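Local coordinates for mycobacterium tuberculosis paralogous family 11 (Mycobacterium smegmatis, PDB 4Y9I), which probably uses the reduced deazaflavin coenzyme F420 to reduce quinones to quinols, at residues 51-56 with 108-112; 58-62 with 72-76. All blocks are in the same frame, centred on the assembly; numbering follows the deposited sequence.

Contact 1. Residues 51-56 with 108-112; sequences WYFNVK and IPVFI
F111 projects from its strand into the side of helix 51-57, and its phenyl ring is met by four helix side chains. V55 supplies the CH-pi contact: CG2 sits over one face, 3.7 Å from the centroid of the F111 ring and 18° off the ring normal. In the plane of the same ring, two helix side chains reach the rim, with Y52 CD1 3.7 Å and K56 CG 3.8 Å from F111 CZ. The W51 indole slides past in the opposite direction, CZ3 4.1 Å from F111 CE1. Y52 has CG anti to the backbone N (chi1 168°), which carries the phenol to the F111 ring and the P109 ring; its plane makes 66° with the F111 ring. Its CE1 lies 3.5 Å from P109 CG. The tight part is buried V55 and Y52 on F111 and P109, an apolar fit with no hydrogen bond between the segments; P109 is partly exposed yet closely met by Y52. Looser are the W51 approach and, toward solvent, the aliphatic stem of exposed K56. K56 CD also lies over one face of the Y52 ring. Beyond the pair, H48 stacks on the Y52 ring and E77 of strand 68-77 touches Y52, P109 and F111. F111 shares backbone hydrogen bonds with M38 of strand 35-39, so the helix packs against a strand set between 35-39 and 68-77 in the barrel.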
loop_
_atom_site.group_PDB
_atom_site.type_symbol
_atom_site.label_atom_id
_atom_site.label_comp_id
_atom_site.label_asym_id
_atom_site.label_seq_id
_atom_site.Cartn_x
_atom_site.Cartn_y
_atom_site.Cartn_z
ATOM N N TRP A 51 4.843 -5.351 -6.776
ATOM C CA TRP A 51 4.726 -5.747 -5.403
ATOM C C TRP A 51 3.399 -6.400 -5.010
ATOM O O TRP A 51 3.306 -6.954 -3.924
ATOM C CB TRP A 51 5.064 -4.563 -4.492
ATOM C CG TRP A 51 4.198 -3.343 -4.674
ATOM C CD1 TRP A 51 4.518 -2.195 -5.352
ATOM C CD2 TRP A 51 2.878 -3.108 -4.102
ATOM N NE1 TRP A 51 3.493 -1.282 -5.250
ATOM C CE2 TRP A 51 2.470 -1.813 -4.500
ATOM C CE3 TRP A 51 2.021 -3.860 -3.281
ATOM C CZ2 TRP A 51 1.219 -1.266 -4.110
ATOM C CZ3 TRP A 51 0.818 -3.343 -2.940
ATOM C CH2 TRP A 51 0.442 -2.052 -3.312
ATOM N N TYR A 52 2.380 -6.293 -5.836
ATOM C CA TYR A 52 1.063 -6.811 -5.488
ATOM C C TYR A 52 1.154 -8.319 -5.188
ATOM O O TYR A 52 0.676 -8.765 -4.149
ATOM C CB TYR A 52 0.109 -6.590 -6.651
ATOM C CG TYR A 52 -1.176 -7.290 -6.565
ATOM C CD1 TYR A 52 -2.174 -6.831 -5.759
ATOM C CD2 TYR A 52 -1.416 -8.444 -7.315
ATOM C CE1 TYR A 52 -3.401 -7.441 -5.728
ATOM C CE2 TYR A 52 -2.633 -9.071 -7.272
ATOM C CZ TYR A 52 -3.604 -8.573 -6.471
ATOM O OH TYR A 52 -4.873 -9.178 -6.371
ATOM N N PHE A 53 1.730 -9.079 -6.106
ATOM C CA PHE A 53 1.847 -10.513 -5.862
ATOM C C PHE A 53 2.779 -10.850 -4.684
ATOM O O PHE A 53 2.493 -11.798 -3.951
ATOM C CB PHE A 53 2.189 -11.269 -7.174
ATOM C CG PHE A 53 0.979 -11.391 -8.124
ATOM C CD1 PHE A 53 -0.208 -11.951 -7.680
ATOM C CD2 PHE A 53 1.056 -10.933 -9.412
ATOM C CE1 PHE A 53 -1.305 -12.086 -8.516
ATOM C CE2 PHE A 53 -0.017 -11.066 -10.280
ATOM C CZ PHE A 53 -1.191 -11.627 -9.845
ATOM N N ASN A 54 3.753 -10.008 -4.437
ATOM C CA ASN A 54 4.640 -10.232 -3.328
ATOM C C ASN A 54 3.961 -10.113 -1.935
ATOM O O ASN A 54 4.216 -10.925 -1.085
ATOM C CB ASN A 54 5.796 -9.239 -3.331
ATOM C CG ASN A 54 6.712 -9.324 -4.512
ATOM O OD1 ASN A 54 6.835 -10.321 -5.139
ATOM N ND2 ASN A 54 7.421 -8.203 -4.782
ATOM N N VAL A 55 3.123 -9.109 -1.745
ATOM C CA VAL A 55 2.465 -8.963 -0.460
ATOM C C VAL A 55 1.382 -10.024 -0.297
ATOM O O VAL A 55 0.983 -10.290 0.821
ATOM C CB VAL A 55 1.905 -7.519 -0.191
ATOM C CG1 VAL A 55 3.054 -6.551 -0.083
ATOM C CG2 VAL A 55 0.929 -7.055 -1.274
ATOM N N LYS A 56 0.895 -10.605 -1.385
ATOM C CA LYS A 56 -0.037 -11.705 -1.205
ATOM C C LYS A 56 0.708 -13.013 -0.871
ATOM O O LYS A 56 0.313 -13.747 0.036
ATOM C CB LYS A 56 -0.904 -11.819 -2.448
ATOM C CG LYS A 56 -1.871 -10.626 -2.638
ATOM C CD LYS A 56 -2.598 -10.684 -3.988
ATOM C CE LYS A 56 -3.255 -12.054 -4.199
ATOM N NZ LYS A 56 -3.873 -12.395 -5.511
ATOM N N ILE A 108 -9.326 -1.298 -8.001
ATOM C CA ILE A 108 -7.892 -1.300 -7.648
ATOM C C ILE A 108 -7.744 -1.965 -6.264
ATOM O O ILE A 108 -8.381 -1.545 -5.309
ATOM C CB ILE A 108 -7.319 0.143 -7.673
ATOM C CG1 ILE A 108 -7.319 0.681 -9.091
ATOM C CG2 ILE A 108 -5.904 0.236 -7.106
ATOM C CD1 ILE A 108 -7.138 2.170 -9.205
ATOM N N PRO A 109 -6.859 -2.961 -6.155
ATOM C CA PRO A 109 -6.741 -3.582 -4.815
ATOM C C PRO A 109 -6.217 -2.577 -3.809
ATOM O O PRO A 109 -5.334 -1.762 -4.153
ATOM C CB PRO A 109 -5.736 -4.709 -5.027
ATOM C CG PRO A 109 -5.797 -4.996 -6.520
ATOM C CD PRO A 109 -6.075 -3.655 -7.173
ATOM N N VAL A 110 -6.685 -2.696 -2.563
ATOM C CA VAL A 110 -6.180 -1.897 -1.429
ATOM C C VAL A 110 -5.927 -2.876 -0.360
ATOM O O VAL A 110 -6.856 -3.627 0.045
ATOM C CB VAL A 110 -7.181 -0.827 -0.965
ATOM C CG1 VAL A 110 -6.618 0.030 0.108
ATOM C CG2 VAL A 110 -7.615 -0.031 -2.213
ATOM N N PHE A 111 -4.709 -2.812 0.196
ATOM C CA PHE A 111 -4.348 -3.592 1.365
ATOM C C PHE A 111 -4.353 -2.711 2.614
ATOM O O PHE A 111 -3.796 -1.601 2.612
ATOM C CB PHE A 111 -2.928 -4.177 1.210
ATOM C CG PHE A 111 -2.762 -5.142 0.082
ATOM C CD1 PHE A 111 -2.624 -4.687 -1.216
ATOM C CD2 PHE A 111 -2.796 -6.529 0.298
ATOM C CE1 PHE A 111 -2.515 -5.577 -2.270
ATOM C CE2 PHE A 111 -2.714 -7.419 -0.785
ATOM C CZ PHE A 111 -2.539 -6.954 -2.064
ATOM N N ILE A 112 -4.888 -3.192 3.713
ATOM C CA ILE A 112 -4.687 -2.609 5.058
ATOM C C ILE A 112 -3.405 -3.246 5.659
ATOM O O ILE A 112 -3.170 -4.439 5.453
ATOM C CB ILE A 112 -5.912 -2.791 5.988
ATOM C CG1 ILE A 112 -5.789 -1.889 7.195
ATOM C CG2 ILE A 112 -6.057 -4.242 6.359
ATOM C CD1 ILE A 112 -7.073 -1.839 7.977
#

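Contact 2. Residues 58-62 with 72-76; sequences NPTVS and DRTAR
The peptide carbonyl of P59 receives A75 N in its own plane at 2.8 Å from O, nearly straight, while T74 CA-H makes a further contact with that oxygen. The carbonyl of R73 is used differently: V61 N, 2.9 Å from R73 O, stands 43° above the carbonyl plane, and T60 CA-H adds a contact, with CA 3.3 Å from R73 O. At the third flat group, the D72 carboxylate, the T60 methyl lies above the plane, tilted from it, with CG2 3.8 Å from D72 CB. The return bond from R73 N to V61 O is bent and weak, although V61 and R73 form the hydrogen-bonded pair; T60 and T74 form the non-hydrogen-bonded one. On the buried face V61 CG2 meets A75 CB at 3.9 Å. T60 and T74 occupy the other, exposed face, where the T60 methyl, anti to the backbone N, reaches back to D72 CA. At the far end the chain turns a corner at D72, and a side chain takes over the pairing: D72 N donates to S62 OG at 2.9 Å, with an N-H...O angle of 168°. Before the strand, N58 OD1 accepts from T60 N, an Asx turn that leads out of helix 51-57. The whole is an antiparallel beta hairpin, strands 60-65 and 68-77, in the closed barrel of the FMN-binding clan.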
loop_
_atom_site.group_PDB
_atom_site.type_symbol
_atom_site.label_atom_id
_atom_site.label_comp_id
_atom_site.label_asym_id
_atom_site.label_seq_id
_atom_site.Cartn_x
_atom_site.Cartn_y
_atom_site.Cartn_z
ATOM N N ASN A 58 3.622 -13.135 0.648
ATOM C CA ASN A 58 4.131 -12.929 1.986
ATOM C C ASN A 58 3.553 -11.670 2.623
ATOM O O ASN A 58 4.023 -10.563 2.380
ATOM C CB ASN A 58 5.642 -12.866 2.019
ATOM C CG ASN A 58 6.134 -12.654 3.428
ATOM O OD1 ASN A 58 5.400 -12.739 4.449
ATOM N ND2 ASN A 58 7.450 -12.435 3.520
ATOM N N PRO A 59 2.455 -11.802 3.373
ATOM C CA PRO A 59 1.814 -10.600 3.907
ATOM C C PRO A 59 2.576 -9.821 5.000
ATOM O O PRO A 59 2.081 -8.777 5.450
ATOM C CB PRO A 59 0.518 -11.157 4.527
ATOM C CG PRO A 59 0.265 -12.452 3.764
ATOM C CD PRO A 59 1.642 -13.002 3.531
ATOM N N THR A 60 3.733 -10.295 5.464
ATOM C CA THR A 60 4.448 -9.640 6.554
ATOM C C THR A 60 5.182 -8.423 5.923
ATOM O O THR A 60 6.067 -8.584 5.104
ATOM C CB THR A 60 5.467 -10.547 7.173
ATOM O OG1 THR A 60 4.803 -11.744 7.599
ATOM C CG2 THR A 60 6.180 -9.883 8.335
ATOM N N VAL A 61 4.797 -7.232 6.342
ATOM C CA VAL A 61 5.193 -5.929 5.746
ATOM C C VAL A 61 5.451 -4.946 6.846
ATOM O O VAL A 61 4.653 -4.818 7.794
ATOM C CB VAL A 61 4.076 -5.385 4.849
ATOM C CG1 VAL A 61 4.360 -3.986 4.383
ATOM C CG2 VAL A 61 3.855 -6.352 3.667
ATOM N N SER A 62 6.600 -4.273 6.787
ATOM C CA SER A 62 6.941 -3.220 7.733
ATOM C C SER A 62 6.570 -1.831 7.144
ATOM O O SER A 62 6.541 -1.644 5.935
ATOM C CB SER A 62 8.420 -3.208 8.083
ATOM O OG SER A 62 8.792 -4.415 8.698
ATOM N N ASP A 72 7.060 -5.591 10.721
ATOM C CA ASP A 72 6.496 -6.918 10.556
ATOM C C ASP A 72 5.012 -6.962 10.922
ATOM O O ASP A 72 4.538 -7.844 11.642
ATOM C CB ASP A 72 7.268 -7.920 11.389
ATOM C CG ASP A 72 8.707 -8.044 10.943
ATOM O OD1 ASP A 72 9.034 -7.647 9.795
ATOM O OD2 ASP A 72 9.529 -8.459 11.769
ATOM N N ARG A 73 4.290 -5.990 10.403
ATOM C CA ARG A 73 2.845 -5.972 10.427
ATOM C C ARG A 73 2.334 -6.859 9.305
ATOM O O ARG A 73 3.080 -7.520 8.711
ATOM C CB ARG A 73 2.365 -4.522 10.264
ATOM C CG ARG A 73 2.824 -3.645 11.421
ATOM C CD ARG A 73 2.407 -4.141 12.823
ATOM N NE ARG A 73 2.416 -3.040 13.782
ATOM C CZ ARG A 73 3.379 -2.765 14.588
ATOM N NH1 ARG A 73 4.463 -3.493 14.642
ATOM N NH2 ARG A 73 3.193 -1.752 15.417
ATOM N N THR A 74 1.029 -6.883 9.115
ATOM C CA THR A 74 0.420 -7.807 8.184
ATOM C C THR A 74 -0.484 -7.062 7.198
ATOM O O THR A 74 -1.317 -6.251 7.586
ATOM C CB THR A 74 -0.459 -8.847 8.897
ATOM O OG1 THR A 74 0.287 -9.454 9.949
ATOM C CG2 THR A 74 -0.976 -9.905 7.955
ATOM N N ALA A 75 -0.190 -7.254 5.908
ATOM C CA ALA A 75 -0.961 -6.703 4.806
ATOM C C ALA A 75 -2.126 -7.625 4.465
ATOM O O ALA A 75 -1.911 -8.832 4.212
ATOM C CB ALA A 75 -0.045 -6.557 3.608
ATOM N N ARG A 76 -3.340 -7.088 4.422
ATOM C CA ARG A 76 -4.553 -7.863 4.109
ATOM C C ARG A 76 -5.317 -7.130 2.995
ATOM O O ARG A 76 -5.685 -5.953 3.144
ATOM C CB ARG A 76 -5.378 -7.998 5.393
ATOM C CG ARG A 76 -6.808 -8.478 5.230
ATOM C CD ARG A 76 -7.455 -8.753 6.604
ATOM N NE ARG A 76 -7.602 -7.587 7.462
ATOM C CZ ARG A 76 -8.622 -6.743 7.438
ATOM N NH1 ARG A 76 -9.613 -6.923 6.568
ATOM N NH2 ARG A 76 -8.661 -5.730 8.298
HETATM O O HOH W 1 9.632 -5.958 6.856
#

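Along the chain contact 2 is nested inside contact 1: helix 51-57 is followed, after a short turn, by strand 60-65, strand 68-77 returns beside it, and strand 110-113 closes the outer loop much later. The two centres lie about 10 Å apart, and both reach the same antiparallel barrel, in which strands 110-113 and 68-77 are neighbours. There the contacts join, with a probable hydrogen bond from R76 N to I112 O (2.8 Å). They also meet through side chains, since V55 CG1 packs 3.8 Å from V61 CG2. Helix, hairpin and last strand thus meet in one packed region of the barrel, with the helix packed against strand 110-113 while the hairpin extends the sheet on from it.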